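Local coordinates for secreted protein (Streptomyces lividans TK24, PDB 5LXZ) that probably carries out copper-radical oxidation as an AA5-family relative of galactose oxidase, from a mononuclear copper site, at residues F79-T84 with L91-G96; D469-F474 with I498-Y503; S508-S513 with V588-G593. The protein carries 1 engineered substitution. All blocks are in the same frame, centred on the assembly; numbering follows the deposited sequence.

Contact 1. Residues F79-T84 with L91-G96. With EDO (1,2-ethanediol), chain P.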
loop_
_atom_site.group_PDB
_atom_site.type_symbol
_atom_site.label_atom_id
_atom_site.label_comp_id
_atom_site.label_asym_id
_atom_site.label_seq_id
_atom_site.Cartn_x
_atom_site.Cartn_y
_atom_site.Cartn_z
ATOM N N PHE A 79 -5.249 -3.290 11.124
ATOM C CA PHE A 79 -5.611 -3.604 9.771
ATOM C C PHE A 79 -6.011 -2.251 9.148
ATOM O O PHE A 79 -6.642 -1.466 9.794
ATOM C CB PHE A 79 -6.783 -4.638 9.900
ATOM C CG PHE A 79 -7.608 -4.848 8.683
ATOM C CD1 PHE A 79 -7.047 -4.953 7.431
ATOM C CD2 PHE A 79 -9.005 -4.988 8.815
ATOM C CE1 PHE A 79 -7.839 -5.178 6.324
ATOM C CE2 PHE A 79 -9.794 -5.176 7.724
ATOM C CZ PHE A 79 -9.213 -5.287 6.467
ATOM N N CYS A 80 -5.680 -1.970 7.917
ATOM C CA CYS A 80 -6.128 -0.660 7.325
ATOM C C CYS A 80 -5.288 0.544 7.740
ATOM O O CYS A 80 -5.709 1.677 7.550
ATOM C CB CYS A 80 -7.616 -0.248 7.629
ATOM S SG CYS A 80 -8.984 -1.407 7.369
ATOM N N THR A 81 -4.127 0.316 8.340
ATOM C CA THR A 81 -3.244 1.423 8.678
ATOM C C THR A 81 -2.303 1.782 7.567
ATOM O O THR A 81 -2.131 1.034 6.617
ATOM C CB THR A 81 -2.323 1.007 9.847
ATOM O OG1 THR A 81 -1.748 -0.287 9.565
ATOM C CG2 THR A 81 -3.058 0.989 11.091
ATOM N N GLY A 82 -1.670 2.960 7.686
ATOM C CA GLY A 82 -0.526 3.334 6.891
ATOM C C GLY A 82 0.694 3.310 7.786
ATOM O O GLY A 82 0.572 3.333 9.010
ATOM N N HIS A 83 1.888 3.271 7.206
ATOM C CA HIS A 83 3.072 3.041 8.016
ATOM C C HIS A 83 4.331 3.336 7.253
ATOM O O HIS A 83 4.414 3.033 6.047
ATOM C CB HIS A 83 3.131 1.647 8.585
ATOM C CG HIS A 83 2.689 0.601 7.643
ATOM N ND1 HIS A 83 3.211 0.454 6.381
ATOM C CD2 HIS A 83 1.716 -0.322 7.757
ATOM C CE1 HIS A 83 2.622 -0.562 5.782
ATOM N NE2 HIS A 83 1.698 -1.032 6.584
ATOM N N THR A 84 5.318 3.907 7.938
ATOM C CA THR A 84 6.618 4.118 7.355
ATOM C C THR A 84 7.659 4.165 8.484
ATOM O O THR A 84 7.340 4.442 9.646
ATOM C CB THR A 84 6.622 5.341 6.431
ATOM O OG1 THR A 84 7.721 5.248 5.496
ATOM C CG2 THR A 84 6.675 6.612 7.220
ATOM N N LEU A 91 8.676 2.134 13.531
ATOM C CA LEU A 91 7.706 2.163 12.456
ATOM C C LEU A 91 6.534 3.002 12.943
ATOM O O LEU A 91 5.884 2.622 13.915
ATOM C CB LEU A 91 7.221 0.755 12.111
ATOM C CG LEU A 91 6.362 0.650 10.856
ATOM C CD1 LEU A 91 7.191 0.792 9.570
ATOM C CD2 LEU A 91 5.619 -0.688 10.815
ATOM N N LEU A 92 6.271 4.131 12.294
ATOM C CA LEU A 92 5.087 4.905 12.598
ATOM C C LEU A 92 3.939 4.161 11.929
ATOM O O LEU A 92 4.030 3.859 10.749
ATOM C CB LEU A 92 5.126 6.319 12.071
ATOM C CG LEU A 92 3.902 7.180 12.331
ATOM C CD1 LEU A 92 3.678 7.457 13.817
ATOM C CD2 LEU A 92 4.073 8.506 11.600
ATOM N N ILE A 93 2.877 3.875 12.671
ATOM C CA ILE A 93 1.727 3.154 12.110
ATOM C C ILE A 93 0.459 3.920 12.550
ATOM O O ILE A 93 0.324 4.236 13.722
ATOM C CB ILE A 93 1.818 1.648 12.465
ATOM C CG1 ILE A 93 0.669 0.869 11.810
ATOM C CG2 ILE A 93 1.844 1.435 13.949
ATOM C CD1 ILE A 93 0.937 -0.627 11.779
ATOM N N ALA A 94 -0.412 4.304 11.638
ATOM C CA ALA A 94 -1.510 5.201 11.952
ATOM C C ALA A 94 -2.723 4.843 11.160
ATOM O O ALA A 94 -2.628 4.413 10.007
ATOM C CB ALA A 94 -1.125 6.626 11.716
ATOM N N GLY A 95 -3.853 5.127 11.759
ATOM C CA GLY A 95 -5.115 4.801 11.200
ATOM C C GLY A 95 -5.600 3.429 11.593
ATOM O O GLY A 95 -5.221 2.881 12.629
ATOM N N GLY A 96 -6.459 2.890 10.751
ATOM C CA GLY A 96 -7.067 1.590 10.996
ATOM C C GLY A 96 -8.551 1.646 10.855
ATOM O O GLY A 96 -9.106 2.548 10.262
HETATM C C1 EDO P . 0.876 2.597 3.197
HETATM O O1 EDO P . 1.269 1.895 4.388
HETATM C C2 EDO P . 1.873 3.660 2.901
HETATM O O2 EDO P . 2.103 4.259 4.182
#

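Contact 2. Residues D469-F474 with I498-Y503. With PO4 (phosphate ion), chain G.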
loop_
_atom_site.group_PDB
_atom_site.type_symbol
_atom_site.label_atom_id
_atom_site.label_comp_id
_atom_site.label_asym_id
_atom_site.label_seq_id
_atom_site.Cartn_x
_atom_site.Cartn_y
_atom_site.Cartn_z
ATOM N N ASP A 469 19.185 -11.686 4.366
ATOM C CA ASP A 469 19.973 -12.747 3.727
ATOM C C ASP A 469 19.837 -12.769 2.232
ATOM O O ASP A 469 20.452 -13.628 1.559
ATOM C CB ASP A 469 19.674 -14.098 4.360
ATOM C CG ASP A 469 18.327 -14.656 3.977
ATOM O OD1 ASP A 469 17.482 -13.940 3.456
ATOM O OD2 ASP A 469 18.064 -15.874 4.224
ATOM N N GLY A 470 19.056 -11.849 1.656
ATOM C CA GLY A 470 18.838 -11.785 0.217
ATOM C C GLY A 470 17.695 -12.648 -0.315
ATOM O O GLY A 470 17.433 -12.636 -1.508
ATOM N N ARG A 471 17.034 -13.395 0.555
ATOM C CA ARG A 471 15.798 -14.075 0.197
ATOM C C ARG A 471 14.652 -13.148 0.495
ATOM O O ARG A 471 14.835 -12.093 1.094
ATOM C CB ARG A 471 15.637 -15.362 0.972
ATOM C CG ARG A 471 16.749 -16.366 0.669
ATOM C CD ARG A 471 16.577 -17.674 1.434
ATOM N NE ARG A 471 17.609 -18.627 1.047
ATOM C CZ ARG A 471 18.858 -18.635 1.522
ATOM N NH1 ARG A 471 19.265 -17.753 2.426
ATOM N NH2 ARG A 471 19.729 -19.511 1.052
ATOM N N LEU A 472 13.476 -13.546 0.044
ATOM C CA LEU A 472 12.272 -12.706 0.164
ATOM C C LEU A 472 11.135 -13.478 0.766
ATOM O O LEU A 472 10.910 -14.651 0.446
ATOM C CB LEU A 472 11.878 -12.165 -1.179
ATOM C CG LEU A 472 12.931 -11.235 -1.768
ATOM C CD1 LEU A 472 13.754 -11.950 -2.854
ATOM C CD2 LEU A 472 12.326 -9.966 -2.325
ATOM N N MET A 473 10.371 -12.804 1.622
ATOM C CA MET A 473 9.198 -13.399 2.238
ATOM C C MET A 473 7.962 -12.836 1.566
ATOM O O MET A 473 7.872 -11.625 1.329
ATOM C CB MET A 473 9.165 -13.115 3.730
ATOM C CG MET A 473 8.040 -13.785 4.464
ATOM S SD MET A 473 6.495 -12.874 4.493
ATOM C CE MET A 473 6.925 -11.622 5.702
ATOM N N PHE A 474 7.010 -13.720 1.287
ATOM C CA PHE A 474 5.733 -13.382 0.696
ATOM C C PHE A 474 4.629 -13.790 1.640
ATOM O O PHE A 474 4.673 -14.840 2.281
ATOM C CB PHE A 474 5.574 -14.106 -0.640
ATOM C CG PHE A 474 6.332 -13.457 -1.760
ATOM C CD1 PHE A 474 7.737 -13.554 -1.827
ATOM C CD2 PHE A 474 5.674 -12.757 -2.775
ATOM C CE1 PHE A 474 8.465 -12.944 -2.860
ATOM C CE2 PHE A 474 6.403 -12.183 -3.802
ATOM C CZ PHE A 474 7.785 -12.238 -3.841
ATOM N N ILE A 498 8.985 -18.316 1.261
ATOM C CA ILE A 498 10.286 -17.703 1.043
ATOM C C ILE A 498 10.749 -17.999 -0.351
ATOM O O ILE A 498 10.723 -19.170 -0.765
ATOM C CB ILE A 498 11.301 -18.281 2.013
ATOM C CG1 ILE A 498 10.806 -18.083 3.414
ATOM C CG2 ILE A 498 12.685 -17.675 1.825
ATOM C CD1 ILE A 498 10.629 -16.696 3.823
ATOM N N TYR A 499 11.151 -16.975 -1.073
ATOM C CA TYR A 499 11.750 -17.131 -2.367
ATOM C C TYR A 499 13.247 -16.940 -2.251
ATOM O O TYR A 499 13.748 -15.932 -1.737
ATOM C CB TYR A 499 11.156 -16.149 -3.398
ATOM C CG TYR A 499 11.803 -16.274 -4.758
ATOM C CD1 TYR A 499 11.656 -17.436 -5.500
ATOM C CD2 TYR A 499 12.611 -15.274 -5.260
ATOM C CE1 TYR A 499 12.262 -17.565 -6.725
ATOM C CE2 TYR A 499 13.199 -15.366 -6.507
ATOM C CZ TYR A 499 13.081 -16.557 -7.219
ATOM O OH TYR A 499 13.694 -16.617 -8.444
ATOM N N THR A 500 14.005 -17.891 -2.803
ATOM C CA THR A 500 15.450 -17.812 -2.867
ATOM C C THR A 500 15.815 -17.526 -4.327
ATOM O O THR A 500 15.581 -18.376 -5.207
ATOM C CB THR A 500 16.083 -19.156 -2.443
ATOM O OG1 THR A 500 15.760 -19.425 -1.089
ATOM C CG2 THR A 500 17.575 -19.105 -2.564
ATOM N N PRO A 501 16.360 -16.355 -4.624
ATOM C CA PRO A 501 16.576 -15.998 -6.030
ATOM C C PRO A 501 17.755 -16.804 -6.645
ATOM O O PRO A 501 18.539 -17.378 -5.910
ATOM C CB PRO A 501 16.909 -14.481 -5.984
ATOM C CG PRO A 501 16.271 -14.046 -4.688
ATOM C CD PRO A 501 16.455 -15.172 -3.739
ATOM N N PRO A 502 17.890 -16.757 -7.955
ATOM C CA PRO A 502 18.975 -17.502 -8.624
ATOM C C PRO A 502 20.349 -17.171 -8.070
ATOM O O PRO A 502 21.241 -18.035 -8.021
ATOM C CB PRO A 502 18.868 -17.005 -10.052
ATOM C CG PRO A 502 17.430 -16.641 -10.242
ATOM C CD PRO A 502 16.991 -16.110 -8.917
ATOM N N TYR A 503 20.548 -15.925 -7.612
ATOM C CA TYR A 503 21.867 -15.505 -7.131
ATOM C C TYR A 503 22.379 -16.228 -5.897
ATOM O O TYR A 503 23.575 -16.092 -5.568
ATOM C CB TYR A 503 21.961 -13.969 -7.005
ATOM C CG TYR A 503 20.978 -13.235 -6.077
ATOM C CD1 TYR A 503 20.671 -13.717 -4.826
ATOM C CD2 TYR A 503 20.433 -12.032 -6.455
ATOM C CE1 TYR A 503 19.804 -13.055 -3.977
ATOM C CE2 TYR A 503 19.565 -11.339 -5.605
ATOM C CZ TYR A 503 19.263 -11.860 -4.377
ATOM O OH TYR A 503 18.393 -11.169 -3.542
HETATM P P PO4 G . 22.879 -18.630 2.824
HETATM O O1 PO4 G . 23.417 -19.311 4.065
HETATM O O2 PO4 G . 21.837 -17.608 3.317
HETATM O O3 PO4 G . 23.996 -17.968 2.046
HETATM O O4 PO4 G . 22.281 -19.637 1.877
#

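Contact 3. Residues S508-S513 with V588-G593. With PO4 (phosphate ion), chain G.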
loop_
_atom_site.group_PDB
_atom_site.type_symbol
_atom_site.label_atom_id
_atom_site.label_comp_id
_atom_site.label_asym_id
_atom_site.label_seq_id
_atom_site.Cartn_x
_atom_site.Cartn_y
_atom_site.Cartn_z
ATOM N N SER A 508 29.971 -19.149 -4.108
ATOM C CA SER A 508 29.929 -18.639 -2.754
ATOM C C SER A 508 29.744 -17.133 -2.739
ATOM O O SER A 508 30.204 -16.407 -3.614
ATOM C CB SER A 508 31.201 -19.006 -2.005
ATOM O OG SER A 508 31.382 -20.408 -2.058
ATOM N N ARG A 509 29.053 -16.654 -1.742
ATOM C CA ARG A 509 28.723 -15.253 -1.747
ATOM C C ARG A 509 29.851 -14.457 -1.080
ATOM O O ARG A 509 30.636 -15.007 -0.278
ATOM C CB ARG A 509 27.329 -15.041 -1.139
ATOM C CG ARG A 509 27.183 -15.372 0.315
ATOM C CD ARG A 509 25.735 -15.627 0.668
ATOM N NE ARG A 509 24.894 -14.466 0.397
ATOM C CZ ARG A 509 23.630 -14.341 0.764
ATOM N NH1 ARG A 509 22.984 -15.298 1.431
ATOM N NH2 ARG A 509 23.010 -13.251 0.464
ATOM N N PRO A 510 29.991 -13.173 -1.438
ATOM C CA PRO A 510 30.942 -12.343 -0.733
ATOM C C PRO A 510 30.616 -12.248 0.747
ATOM O O PRO A 510 29.447 -12.168 1.138
ATOM C CB PRO A 510 30.822 -10.964 -1.400
ATOM C CG PRO A 510 29.673 -11.018 -2.293
ATOM C CD PRO A 510 29.267 -12.434 -2.485
ATOM N N ASP A 511 31.655 -12.297 1.562
ATOM C CA ASP A 511 31.524 -12.101 2.992
ATOM C C ASP A 511 31.472 -10.599 3.289
ATOM O O ASP A 511 31.991 -9.778 2.537
ATOM C CB ASP A 511 32.703 -12.753 3.725
ATOM C CG ASP A 511 34.041 -12.129 3.340
ATOM O OD1 ASP A 511 34.416 -12.179 2.133
ATOM O OD2 ASP A 511 34.706 -11.546 4.237
ATOM N N LEU A 512 30.861 -10.240 4.414
ATOM C CA LEU A 512 30.779 -8.850 4.817
ATOM C C LEU A 512 30.572 -8.772 6.321
ATOM O O LEU A 512 29.649 -9.387 6.861
ATOM C CB LEU A 512 29.606 -8.169 4.073
ATOM C CG LEU A 512 29.441 -6.672 4.310
ATOM C CD1 LEU A 512 30.612 -5.869 3.783
ATOM C CD2 LEU A 512 28.138 -6.241 3.657
ATOM N N SER A 513 31.453 -8.044 6.996
ATOM C CA SER A 513 31.295 -7.811 8.421
ATOM C C SER A 513 31.689 -6.396 8.746
ATOM O O SER A 513 32.280 -5.699 7.913
ATOM C CB SER A 513 32.130 -8.816 9.220
ATOM O OG SER A 513 33.468 -8.773 8.812
ATOM N N VAL A 588 26.648 -5.937 -0.565
ATOM C CA VAL A 588 27.684 -5.815 -1.584
ATOM C C VAL A 588 27.498 -6.957 -2.553
ATOM O O VAL A 588 27.201 -8.085 -2.126
ATOM C CB VAL A 588 29.105 -5.751 -0.978
ATOM C CG1 VAL A 588 29.142 -4.652 0.083
ATOM C CG2 VAL A 588 29.576 -7.084 -0.393
ATOM N N THR A 589 27.680 -6.701 -3.828
ATOM C CA THR A 589 27.465 -7.718 -4.826
ATOM C C THR A 589 28.715 -7.830 -5.679
ATOM O O THR A 589 29.310 -6.810 -6.061
ATOM C CB THR A 589 26.229 -7.349 -5.649
ATOM O OG1 THR A 589 25.084 -7.353 -4.762
ATOM C CG2 THR A 589 25.964 -8.322 -6.722
ATOM N N ASP A 590 29.087 -9.077 -5.986
ATOM C CA ASP A 590 30.333 -9.303 -6.745
ATOM C C ASP A 590 30.099 -9.265 -8.243
ATOM O O ASP A 590 28.980 -9.058 -8.725
ATOM C CB ASP A 590 31.015 -10.582 -6.261
ATOM C CG ASP A 590 30.247 -11.854 -6.600
ATOM O OD1 ASP A 590 29.358 -11.849 -7.478
ATOM O OD2 ASP A 590 30.523 -12.867 -5.925
ATOM N N GLY A 591 31.146 -9.597 -9.009
ATOM C CA GLY A 591 31.062 -9.586 -10.468
ATOM C C GLY A 591 30.255 -10.687 -11.128
ATOM O O GLY A 591 29.993 -10.611 -12.321
ATOM N N GLU A 592 29.871 -11.694 -10.347
ATOM C CA GLU A 592 28.919 -12.728 -10.765
ATOM C C GLU A 592 27.472 -12.314 -10.456
ATOM O O GLU A 592 26.535 -13.003 -10.843
ATOM C CB GLU A 592 29.203 -14.046 -10.053
ATOM C CG GLU A 592 30.637 -14.543 -10.201
ATOM C CD GLU A 592 30.904 -15.814 -9.396
ATOM O OE1 GLU A 592 30.200 -16.793 -9.670
ATOM O OE2 GLU A 592 31.793 -15.820 -8.499
ATOM N N GLY A 593 27.289 -11.187 -9.759
ATOM C CA GLY A 593 25.955 -10.738 -9.340
ATOM C C GLY A 593 25.463 -11.370 -8.050
ATOM O O GLY A 593 24.267 -11.301 -7.742
HETATM P P PO4 G . 22.879 -18.630 2.824
HETATM O O1 PO4 G . 23.417 -19.311 4.065
HETATM O O2 PO4 G . 21.837 -17.608 3.317
HETATM O O3 PO4 G . 23.996 -17.968 2.046
HETATM O O4 PO4 G . 22.281 -19.637 1.877
HETATM O O HOH W 1 29.860 -15.390 -6.228
#

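Contact 1. Residues F79-T84 with L91-G96
In Ile-93 the CG1 branch leaves anti to the backbone N (chi1 -176°) and runs on extended to CD1, while in His-83 a chi1 of 40° lodges CG between the backbone N and the carbonyl carbon; the two side chains thus lie alongside each other, pointing the same way. Ile-93 CD1 comes to the edge of the imidazole, 4.1 Å from His-83 CD2. Over one face of that ring, offset toward its rim, sits O1 of a 1,2-ethanediol, probably from the crystallisation liquor, whose O2 accepts from His-83 N at 3.2 Å. Histidine suits this place because its ring can pack on a branched aliphatic chain and still use a polar atom: NE2 is hydrogen-bonded to His-30. Thr-81 crosses the same isoleucine obliquely, OG1 lying 3.5 Å from Ile-93 CG1 while bonding to Leu-78 O.

Beneath these side chains the strands run antiparallel. Gly-82 with Ala-94 and Thr-84 with Leu-92 form hydrogen-bonded pairs, with Gly-82 N 2.9 Å from Ala-94 O and Leu-92 N 2.9 Å from Thr-84 O. The non-hydrogen-bonded pair His-83 and Ile-93 lies between them, where His-83 CA makes a CA-H...O contact with Leu-92 O at 3.0 Å. Thr-84, Leu-92 and Ala-94 use the other face, packing on strand 250-253. Gly-95 and Gly-96 adopt backbone angles that call for glycine, and Gly-96 CA makes a similar CA-H...O contact with Phe-79 O at 3.3 Å.

Phe-79, just ahead of the hairpin of strands 81-85 and 91-102, has its side chain about 4 Å from a bound copper ion and meets the ring of the ligand His-461. Cys-80, in the conformer described, touches the ligand Tyr-248, consistent with the cross-linked tyrosine-cysteine cofactor of the galactose oxidase family.

Contact 2. Residues D469-F474 with I498-Y503
Strands 472-474 and 498-500 run antiparallel at 147°, with Leu-472 and Tyr-499 as a hydrogen-bonded pair (Tyr-499 N to Leu-472 O, 2.8 Å) and Met-473 facing Ile-498 in a non-hydrogen-bonded one. On the Met-473 face, Ile-498 turns CG1 beside its own backbone N (chi1 -56°) and then bends, bringing CD1 back to 3.9 Å from Met-473 CB. On the other face Leu-472 CD1 meets the edge of the Tyr-499 ring and lies 3.8 Å from Pro-501 CG. Phe-474 CE1 touches Tyr-499 CB, and Trp-15 packs against both aromatic rings.

The strands are the middle pair of a four-stranded antiparallel propeller blade whose outer strand, 14-18, comes from the N-terminus: the closure by which a beta-propeller ring joins its two ends.

Where the strands give way to loop, polar groups take over. Tyr-503 OH donates to a lone pair of Gly-470 O at 2.7 Å, and Pro-501 CB rests over the centre of one face of the Tyr-503 ring. Gly-470 has a positive phi, where a side chain would crowd the preceding carbonyl O and the Tyr-503 ring. Arg-471, in the conformer described, stretches alongside Thr-500 and gives NE to Thr-500 OG1 at 2.9 Å, a bent bond of 131°. Its NH1 forms a salt bridge with Asp-469 OD2, while Asp-469 OD1 takes Arg-471 N in an Asx turn. NH1 and NH2 of Arg-471 also bind O2 and O4 of a phosphate ion, probably from the crystallisation liquor, each at 2.7 Å; these partners near the guanidinium plane fix how the group is turned.

Contact 3. Residues S508-S513 with V588-G593
Leu-512 CD2 meets Val-588 CG1 at 4.0 Å, the two side chains crossing at an angle, and Pro-510 CB lies 4.2 Å from Val-588 CG2. With chi1 at -53°, Val-588 holds CG1 anti to its carbonyl carbon, facing the leucine, and CG2 between the backbone N and the carbonyl carbon, facing the proline; the beta-branched valine can therefore touch both at once. Pro-510 also sets its ring across the Asp-590 side chain at about a right angle, CD lying 3.7 Å from Asp-590 OD2.

These contacts lay the 508-513 loop over the end of strand 582-590 in the galactose oxidase-like Early set domain, whose fold is a beta-sandwich.

Among polar contacts, a water bridges Ser-508 O (2.8 Å) and Asp-590 OD2 (2.6 Å), though other acceptors nearby compete for its protons. The strand then reverses in a type I turn from Asp-590 to Gly-593, where glycine takes the positive phi. Asp-590 OD1 accepts from Glu-592 N at 2.9 Å, an Asx turn, and also from Thr-594 N.

Arg-509 turns off beside the contact without touching 588-593: NH1 donates to O3 of a phosphate, probably from the crystallisation liquor, at 2.9 Å, and NE to Pro-595 O.

In the fold
Along the chain the three contacts follow in series, none nested in another. Contact 1 lies near the copper site of Tyr-248, Tyr-460, His-461 and His-548; its strands 81-85 and 91-102, with 226-230 and 235-238, form an antiparallel sheet consistent with another propeller blade. Contact 2, its centre about 26 Å away, lies in the blade that includes the N-terminal strand. Contact 3, in the Early set domain, is about 15 Å from contact 2 and 35 Å from contact 1, centre to centre. A probable hydrogen bond from Arg-509 NH2 to Asp-469 O (2.8 Å) and packing of Tyr-503 CB on Gly-593 O (3.6 Å) join this domain to the propeller; Arg-471 and Arg-509 also bind one adventitious phosphate.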